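Local atomic coordinates of TNF receptor-associated factor 5 (Mus musculus, PDB entry 4GJH), a protein that probably acts as a trimeric adaptor that couples receptors of the tumour necrosis factor family to intracellular signalling through its TRAF domain. Residues G24-K29 and V48-F53; W28-Y33 and L164-A169. One frame throughout, in Å; residues are numbered along the deposited sequence.

Contact 1. Residues G24-K29 and V48-F53; sequences GKLIWK and VFSQPF
This is side-chain packing between two facing sheets of the MATH beta-sandwich: L26 and W28, on strand 25-30 of one sheet, press against S50 and F53 on strand 48-54 of the other. The two segments run roughly antiparallel, 148° apart, yet no hydrogen bond joins them. Along strand 25-30, the apolar L26 and W28 point to the other segment, while K25 points away. The side chains of L26 and F53 cross at about a right angle, with L26 CB over the centre of the ring face, 3.6 Å from the F53 centroid and 4° off the normal, a CH-pi contact. The F53 ring is brought beneath it by a first torsion of 66°, which sets CG between the backbone N and the carbonyl carbon. The rim of the same ring reaches the backbone at G24, whose C lies 3.8 Å from F53 CE1. W28 lies over the break in strand 48-54, around S50. S50 CB sits 3.8 Å from the centroid of the W28 five-membered ring, again over a face, while V48 O meets the edge of the indole in its plane, 3.3 Å from W28 CH2. Serine suits this spot because its CB is small enough to lie under the indole and its hydroxyl is satisfied locally: S50 OG donates to Q51 O at 2.8 Å, from above the carbonyl plane, and is also hydrogen-bonded to A64 N of strand 61-67. Between these two segments the contact therefore rests mainly on apolar and CH-pi packing, with backbone carbonyls beside the indole.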
ATOM      1  N   GLY C  24      10.366   5.661   4.646  1.00 38.85           N
ATOM      2  CA  GLY C  24      11.716   6.111   4.366  1.00 46.42           C
ATOM      3  C   GLY C  24      12.728   4.978   4.313  1.00 45.84           C
ATOM      4  O   GLY C  24      13.926   5.187   4.483  1.00 44.40           O
ATOM      5  N   LYS C  25      12.248   3.773   4.062  1.00 41.71           N
ATOM      6  CA  LYS C  25      13.105   2.603   4.105  1.00 42.12           C
ATOM      7  C   LYS C  25      12.980   1.868   2.776  1.00 43.51           C
ATOM      8  O   LYS C  25      11.873   1.567   2.326  1.00 55.67           O
ATOM      9  CB  LYS C  25      12.654   1.699   5.251  1.00 48.26           C
ATOM     10  CG  LYS C  25      13.757   1.076   6.071  1.00 58.37           C
ATOM     11  CD  LYS C  25      13.264  -0.209   6.767  1.00 92.28           C
ATOM     12  CE  LYS C  25      12.783  -1.265   5.747  1.00 88.51           C
ATOM     13  NZ  LYS C  25      12.438  -2.597   6.347  1.00 75.03           N
ATOM     14  N   LEU C  26      14.103   1.584   2.137  1.00 36.48           N
ATOM     15  CA  LEU C  26      14.076   0.848   0.883  1.00 37.80           C
ATOM     16  C   LEU C  26      14.980  -0.353   0.967  1.00 40.48           C
ATOM     17  O   LEU C  26      16.152  -0.232   1.324  1.00 38.17           O
ATOM     18  CB  LEU C  26      14.599   1.724  -0.236  1.00 47.30           C
ATOM     19  CG  LEU C  26      14.558   1.319  -1.719  1.00 42.03           C
ATOM     20  CD1 LEU C  26      15.819   1.672  -2.523  1.00 39.77           C
ATOM     21  CD2 LEU C  26      13.911   0.016  -2.093  1.00 32.76           C
ATOM     22  N   ILE C  27      14.443  -1.516   0.635  1.00 41.58           N
ATOM     23  CA  ILE C  27      15.292  -2.682   0.428  1.00 40.87           C
ATOM     24  C   ILE C  27      15.178  -3.102  -1.024  1.00 35.16           C
ATOM     25  O   ILE C  27      14.098  -3.362  -1.534  1.00 36.10           O
ATOM     26  CB  ILE C  27      14.945  -3.826   1.374  1.00 36.42           C
ATOM     27  CG1 ILE C  27      14.987  -3.310   2.807  1.00 33.32           C
ATOM     28  CG2 ILE C  27      15.907  -4.986   1.158  1.00 31.25           C
ATOM     29  CD1 ILE C  27      15.254  -4.362   3.796  1.00 42.35           C
ATOM     30  N   TRP C  28      16.316  -3.134  -1.690  1.00 40.12           N
ATOM     31  CA  TRP C  28      16.370  -3.210  -3.134  1.00 35.85           C
ATOM     32  C   TRP C  28      17.060  -4.506  -3.518  1.00 34.22           C
ATOM     33  O   TRP C  28      18.264  -4.659  -3.340  1.00 38.22           O
ATOM     34  CB  TRP C  28      17.144  -2.000  -3.659  1.00 26.84           C
ATOM     35  CG  TRP C  28      17.243  -1.928  -5.132  1.00 32.81           C
ATOM     36  CD1 TRP C  28      16.579  -2.690  -6.040  1.00 31.48           C
ATOM     37  CD2 TRP C  28      18.072  -1.038  -5.885  1.00 34.01           C
ATOM     38  NE1 TRP C  28      16.929  -2.321  -7.317  1.00 27.94           N
ATOM     39  CE2 TRP C  28      17.850  -1.308  -7.244  1.00 29.73           C
ATOM     40  CE3 TRP C  28      18.975  -0.035  -5.538  1.00 31.71           C
ATOM     41  CZ2 TRP C  28      18.502  -0.616  -8.255  1.00 28.65           C
ATOM     42  CZ3 TRP C  28      19.614   0.646  -6.539  1.00 33.60           C
ATOM     43  CH2 TRP C  28      19.370   0.354  -7.883  1.00 34.80           C
ATOM     44  N   LYS C  29      16.288  -5.456  -4.019  1.00 36.91           N
ATOM     45  CA  LYS C  29      16.860  -6.719  -4.456  1.00 34.84           C
ATOM     46  C   LYS C  29      17.392  -6.589  -5.877  1.00 38.16           C
ATOM     47  O   LYS C  29      16.668  -6.211  -6.816  1.00 40.76           O
ATOM     48  CB  LYS C  29      15.821  -7.850  -4.371  1.00 34.72           C
ATOM     49  CG  LYS C  29      16.215  -9.103  -5.131  1.00 37.75           C
ATOM     50  CD  LYS C  29      15.691 -10.377  -4.505  1.00 35.48           C
ATOM     51  CE  LYS C  29      14.430 -10.848  -5.203  1.00 49.51           C
ATOM     52  NZ  LYS C  29      14.112 -12.268  -4.839  1.00 47.50           N
ATOM     53  N   VAL C  48      21.448   1.318 -12.775  1.00 38.89           N
ATOM     54  CA  VAL C  48      20.144   0.752 -12.509  1.00 37.47           C
ATOM     55  C   VAL C  48      19.476   1.550 -11.415  1.00 41.28           C
ATOM     56  O   VAL C  48      20.156   2.162 -10.573  1.00 39.68           O
ATOM     57  CB  VAL C  48      20.248  -0.737 -12.118  1.00 41.26           C
ATOM     58  CG1 VAL C  48      20.578  -1.584 -13.353  1.00 24.36           C
ATOM     59  CG2 VAL C  48      21.285  -0.940 -11.025  1.00 29.65           C
ATOM     60  N   PHE C  49      18.143   1.538 -11.437  1.00 47.95           N
ATOM     61  CA  PHE C  49      17.322   2.304 -10.494  1.00 42.59           C
ATOM     62  C   PHE C  49      16.490   1.402  -9.617  1.00 40.99           C
ATOM     63  O   PHE C  49      16.104   0.309 -10.032  1.00 43.08           O
ATOM     64  CB  PHE C  49      16.357   3.211 -11.246  1.00 32.36           C
ATOM     65  CG  PHE C  49      17.026   4.347 -11.960  1.00 61.48           C
ATOM     66  CD1 PHE C  49      17.248   5.564 -11.316  1.00 63.39           C
ATOM     67  CD2 PHE C  49      17.438   4.205 -13.273  1.00 62.75           C
ATOM     68  CE1 PHE C  49      17.869   6.622 -11.974  1.00 55.50           C
ATOM     69  CE2 PHE C  49      18.061   5.262 -13.937  1.00 77.59           C
ATOM     70  CZ  PHE C  49      18.272   6.472 -13.287  1.00 58.20           C
ATOM     71  N   SER C  50      16.200   1.863  -8.407  1.00 38.09           N
ATOM     72  CA  SER C  50      15.198   1.202  -7.593  1.00 33.59           C
ATOM     73  C   SER C  50      13.853   1.776  -7.984  1.00 32.50           C
ATOM     74  O   SER C  50      13.765   2.762  -8.709  1.00 42.56           O
ATOM     75  CB  SER C  50      15.447   1.441  -6.105  1.00 34.61           C
ATOM     76  OG  SER C  50      14.935   2.696  -5.689  1.00 35.43           O
ATOM     77  N   GLN C  51      12.799   1.154  -7.498  1.00 37.25           N
ATOM     78  CA  GLN C  51      11.480   1.731  -7.597  1.00 31.12           C
ATOM     79  C   GLN C  51      11.408   2.880  -6.603  1.00 27.43           C
ATOM     80  O   GLN C  51      12.121   2.900  -5.611  1.00 29.67           O
ATOM     81  CB  GLN C  51      10.428   0.658  -7.295  1.00 35.12           C
ATOM     82  CG  GLN C  51      10.293  -0.365  -8.408  1.00 30.61           C
ATOM     83  CD  GLN C  51       9.896   0.274  -9.742  1.00 43.94           C
ATOM     84  OE1 GLN C  51       9.220   1.314  -9.788  1.00 44.72           O
ATOM     85  NE2 GLN C  51      10.329  -0.341 -10.832  1.00 36.95           N
ATOM     86  N   PRO C  52      10.550   3.858  -6.874  1.00 34.98           N
ATOM     87  CA  PRO C  52      10.408   4.980  -5.942  1.00 31.62           C
ATOM     88  C   PRO C  52       9.935   4.531  -4.563  1.00 33.36           C
ATOM     89  O   PRO C  52       9.025   3.701  -4.488  1.00 33.44           O
ATOM     90  CB  PRO C  52       9.315   5.828  -6.603  1.00 30.15           C
ATOM     91  CG  PRO C  52       9.459   5.523  -8.066  1.00 26.90           C
ATOM     92  CD  PRO C  52       9.789   4.058  -8.120  1.00 34.08           C
ATOM     93  N   PHE C  53      10.541   5.062  -3.497  1.00 33.44           N
ATOM     94  CA  PHE C  53       9.985   4.914  -2.148  1.00 30.65           C
ATOM     95  C   PHE C  53       9.781   6.269  -1.483  1.00 35.05           C
ATOM     96  O   PHE C  53      10.174   7.292  -2.028  1.00 35.09           O
ATOM     97  CB  PHE C  53      10.839   4.019  -1.276  1.00 36.28           C
ATOM     98  CG  PHE C  53      12.190   4.588  -0.962  1.00 35.04           C
ATOM     99  CD1 PHE C  53      12.523   4.954   0.344  1.00 33.97           C
ATOM    100  CD2 PHE C  53      13.136   4.741  -1.958  1.00 34.77           C
ATOM    101  CE1 PHE C  53      13.780   5.467   0.648  1.00 39.22           C
ATOM    102  CE2 PHE C  53      14.401   5.263  -1.671  1.00 40.69           C
ATOM    103  CZ  PHE C  53      14.724   5.623  -0.361  1.00 38.59           C
TER

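Contact 2. Residues W28-Y33 and L164-A169; sequences WKVTDY and LFLKVA
Antiparallel beta pairing joins V30 to L164 and W28 to L166, where strand 25-30 runs along strand 164-170 in one sheet of the MATH sandwich. The strand axes approach to 4.7 Å at 155°, and four backbone hydrogen bonds close two hydrogen-bonded pairs. W28 N donates to L166 O at 2.7 Å, and L166 N returns a bond to W28 O; V30 and L164 exchange a similar pair. Between them lies the non-hydrogen-bonded pair K29 and F165, where F165 CA approaches W28 O at 3.4 Å in a CA-H...O contact. Side chains alternate between the faces. On the face that carries W28, V30, L164 and L166, apolar branches meet side by side: L164 CD1 lies 3.7 Å from V30 CB, and L166 CD1 lies 3.8 Å from W28 CE3. With CG set between backbone N and carbonyl carbon (chi1 61°), the L164 side chain forks between two partners, because its other methyl, CD2, reaches Y33 CD1 at 3.8 Å. On the other face K29 runs beside F165, its CD 3.4 Å from F165 CE1. Lysine fits here since its aliphatic part lies alongside the F165 ring while NZ continues to E89 O of the second subunit, and F165 packs on L93 of that subunit. Y33, at the start of helix 33-41, combines an apolar ring for L164 with a hydroxyl that hydrogen-bonds to E152 in helix 148-152. Strand 164-170 is flanked on its far side by strand 101-106, where L106 touches L166, while W28 faces A64 and A66 of strand 61-67 in the opposing sheet.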
ATOM      1  N   TRP C  28      16.316  -3.134  -1.690  1.00 40.12           N
ATOM      2  CA  TRP C  28      16.370  -3.210  -3.134  1.00 35.85           C
ATOM      3  C   TRP C  28      17.060  -4.506  -3.518  1.00 34.22           C
ATOM      4  O   TRP C  28      18.264  -4.659  -3.340  1.00 38.22           O
ATOM      5  CB  TRP C  28      17.144  -2.000  -3.659  1.00 26.84           C
ATOM      6  CG  TRP C  28      17.243  -1.928  -5.132  1.00 32.81           C
ATOM      7  CD1 TRP C  28      16.579  -2.690  -6.040  1.00 31.48           C
ATOM      8  CD2 TRP C  28      18.072  -1.038  -5.885  1.00 34.01           C
ATOM      9  NE1 TRP C  28      16.929  -2.321  -7.317  1.00 27.94           N
ATOM     10  CE2 TRP C  28      17.850  -1.308  -7.244  1.00 29.73           C
ATOM     11  CE3 TRP C  28      18.975  -0.035  -5.538  1.00 31.71           C
ATOM     12  CZ2 TRP C  28      18.502  -0.616  -8.255  1.00 28.65           C
ATOM     13  CZ3 TRP C  28      19.614   0.646  -6.539  1.00 33.60           C
ATOM     14  CH2 TRP C  28      19.370   0.354  -7.883  1.00 34.80           C
ATOM     15  N   LYS C  29      16.288  -5.456  -4.019  1.00 36.91           N
ATOM     16  CA  LYS C  29      16.860  -6.719  -4.456  1.00 34.84           C
ATOM     17  C   LYS C  29      17.392  -6.589  -5.877  1.00 38.16           C
ATOM     18  O   LYS C  29      16.668  -6.211  -6.816  1.00 40.76           O
ATOM     19  CB  LYS C  29      15.821  -7.850  -4.371  1.00 34.72           C
ATOM     20  CG  LYS C  29      16.215  -9.103  -5.131  1.00 37.75           C
ATOM     21  CD  LYS C  29      15.691 -10.377  -4.505  1.00 35.48           C
ATOM     22  CE  LYS C  29      14.430 -10.848  -5.203  1.00 49.51           C
ATOM     23  NZ  LYS C  29      14.112 -12.268  -4.839  1.00 47.50           N
ATOM     24  N   VAL C  30      18.666  -6.904  -6.037  1.00 38.44           N
ATOM     25  CA  VAL C  30      19.279  -6.877  -7.353  1.00 40.68           C
ATOM     26  C   VAL C  30      19.639  -8.290  -7.821  1.00 43.05           C
ATOM     27  O   VAL C  30      20.577  -8.912  -7.321  1.00 39.28           O
ATOM     28  CB  VAL C  30      20.495  -5.961  -7.356  1.00 34.58           C
ATOM     29  CG1 VAL C  30      21.043  -5.831  -8.758  1.00 38.82           C
ATOM     30  CG2 VAL C  30      20.090  -4.596  -6.836  1.00 34.84           C
ATOM     31  N   THR C  31      18.869  -8.795  -8.776  1.00 37.20           N
ATOM     32  CA  THR C  31      19.065 -10.150  -9.266  1.00 35.25           C
ATOM     33  C   THR C  31      19.837 -10.105 -10.564  1.00 46.43           C
ATOM     34  O   THR C  31      19.936  -9.051 -11.196  1.00 44.12           O
ATOM     35  CB  THR C  31      17.739 -10.804  -9.601  1.00 38.29           C
ATOM     36  OG1 THR C  31      17.142 -10.088 -10.690  1.00 38.97           O
ATOM     37  CG2 THR C  31      16.806 -10.781  -8.405  1.00 27.79           C
ATOM     38  N   ASP C  32      20.370 -11.252 -10.979  1.00 45.82           N
ATOM     39  CA  ASP C  32      21.162 -11.308 -12.194  1.00 39.73           C
ATOM     40  C   ASP C  32      22.357 -10.379 -12.125  1.00 40.95           C
ATOM     41  O   ASP C  32      22.578  -9.579 -13.036  1.00 42.59           O
ATOM     42  CB  ASP C  32      20.320 -10.865 -13.380  1.00 49.39           C
ATOM     43  CG  ASP C  32      19.589 -12.001 -14.018  1.00 62.86           C
ATOM     44  OD1 ASP C  32      18.372 -12.131 -13.745  1.00 61.22           O
ATOM     45  OD2 ASP C  32      20.247 -12.756 -14.785  1.00 67.05           O
ATOM     46  N   TYR C  33      23.129 -10.470 -11.056  1.00 36.73           N
ATOM     47  CA  TYR C  33      24.278  -9.590 -10.918  1.00 34.01           C
ATOM     48  C   TYR C  33      25.227  -9.719 -12.111  1.00 40.97           C
ATOM     49  O   TYR C  33      25.451  -8.769 -12.834  1.00 35.82           O
ATOM     50  CB  TYR C  33      25.029  -9.885  -9.632  1.00 33.66           C
ATOM     51  CG  TYR C  33      26.257  -9.050  -9.503  1.00 38.90           C
ATOM     52  CD1 TYR C  33      26.156  -7.711  -9.178  1.00 48.87           C
ATOM     53  CD2 TYR C  33      27.521  -9.585  -9.722  1.00 35.43           C
ATOM     54  CE1 TYR C  33      27.273  -6.918  -9.060  1.00 48.47           C
ATOM     55  CE2 TYR C  33      28.656  -8.803  -9.612  1.00 43.60           C
ATOM     56  CZ  TYR C  33      28.525  -7.463  -9.277  1.00 53.32           C
ATOM     57  OH  TYR C  33      29.638  -6.656  -9.155  1.00 51.29           O
ATOM     58  N   LEU C 164      22.149  -9.585  -4.940  1.00 39.40           N
ATOM     59  CA  LEU C 164      22.531  -8.810  -3.755  1.00 31.21           C
ATOM     60  C   LEU C 164      21.407  -7.874  -3.330  1.00 37.31           C
ATOM     61  O   LEU C 164      20.507  -7.569  -4.110  1.00 42.02           O
ATOM     62  CB  LEU C 164      23.778  -7.978  -4.032  1.00 31.71           C
ATOM     63  CG  LEU C 164      23.685  -6.914  -5.147  1.00 39.94           C
ATOM     64  CD1 LEU C 164      22.990  -5.634  -4.694  1.00 40.93           C
ATOM     65  CD2 LEU C 164      25.070  -6.570  -5.704  1.00 31.56           C
ATOM     66  N   PHE C 165      21.477  -7.390  -2.098  1.00 32.97           N
ATOM     67  CA  PHE C 165      20.438  -6.520  -1.577  1.00 36.32           C
ATOM     68  C   PHE C 165      21.024  -5.206  -1.103  1.00 39.23           C
ATOM     69  O   PHE C 165      21.952  -5.190  -0.289  1.00 43.59           O
ATOM     70  CB  PHE C 165      19.699  -7.201  -0.414  1.00 39.19           C
ATOM     71  CG  PHE C 165      18.902  -8.405  -0.824  1.00 37.68           C
ATOM     72  CD1 PHE C 165      17.554  -8.298  -1.100  1.00 34.21           C
ATOM     73  CD2 PHE C 165      19.508  -9.640  -0.955  1.00 37.47           C
ATOM     74  CE1 PHE C 165      16.815  -9.402  -1.481  1.00 36.44           C
ATOM     75  CE2 PHE C 165      18.780 -10.749  -1.336  1.00 41.86           C
ATOM     76  CZ  PHE C 165      17.427 -10.626  -1.599  1.00 42.39           C
ATOM     77  N   LEU C 166      20.475  -4.103  -1.604  1.00 32.96           N
ATOM     78  CA  LEU C 166      20.881  -2.788  -1.125  1.00 38.27           C
ATOM     79  C   LEU C 166      19.775  -2.194  -0.288  1.00 34.44           C
ATOM     80  O   LEU C 166      18.603  -2.421  -0.542  1.00 40.39           O
ATOM     81  CB  LEU C 166      21.209  -1.823  -2.269  1.00 36.42           C
ATOM     82  CG  LEU C 166      22.166  -2.414  -3.278  1.00 34.93           C
ATOM     83  CD1 LEU C 166      22.303  -1.592  -4.552  1.00 26.73           C
ATOM     84  CD2 LEU C 166      23.480  -2.791  -2.611  1.00 38.63           C
ATOM     85  N   LYS C 167      20.162  -1.404   0.699  1.00 34.39           N
ATOM     86  CA  LYS C 167      19.209  -0.804   1.598  1.00 39.62           C
ATOM     87  C   LYS C 167      19.486   0.675   1.778  1.00 36.52           C
ATOM     88  O   LYS C 167      20.595   1.072   2.073  1.00 43.71           O
ATOM     89  CB  LYS C 167      19.248  -1.515   2.953  1.00 38.68           C
ATOM     90  CG  LYS C 167      18.316  -0.905   3.991  1.00 45.66           C
ATOM     91  CD  LYS C 167      18.233  -1.771   5.245  1.00 49.74           C
ATOM     92  CE  LYS C 167      17.578  -1.004   6.387  1.00 56.57           C
ATOM     93  NZ  LYS C 167      17.196  -1.881   7.518  1.00 73.50           N
ATOM     94  N   VAL C 168      18.464   1.493   1.599  1.00 38.60           N
ATOM     95  CA  VAL C 168      18.553   2.899   1.949  1.00 33.16           C
ATOM     96  C   VAL C 168      17.614   3.162   3.106  1.00 40.46           C
ATOM     97  O   VAL C 168      16.493   2.654   3.135  1.00 45.72           O
ATOM     98  CB  VAL C 168      18.144   3.794   0.783  1.00 41.94           C
ATOM     99  CG1 VAL C 168      18.209   5.253   1.194  1.00 34.51           C
ATOM    100  CG2 VAL C 168      19.047   3.529  -0.442  1.00 38.10           C
ATOM    101  N   ALA C 169      18.065   3.948   4.073  1.00 42.88           N
ATOM    102  CA  ALA C 169      17.210   4.304   5.199  1.00 36.81           C
ATOM    103  C   ALA C 169      17.332   5.781   5.498  1.00 40.38           C
ATOM    104  O   ALA C 169      18.424   6.292   5.771  1.00 52.02           O
ATOM    105  CB  ALA C 169      17.566   3.496   6.418  1.00 32.45           C
TER

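How the contacts relate
After helix 3-19 the chain enters strand 25-30, which both contacts use; W28 and K29 belong to both. Contact 1 closes a short excursion of 18 residues, including helix 33-41, and joins the two sheets face to face. Contact 2 closes a far longer path of 130 residues, which contains strand 48-54, and pairs the strand with 164-170 inside its own sheet. Segment 48-53 falls within that path, yet contact 1 begins earlier, at G24, so the spans overlap without full nesting. The contacts also touch directly: L26 N is 2.8 Å from V168 O, a probable hydrogen bond, and F53 packs on V168. Together they tie strand 25-30 both within its sheet and across the sandwich.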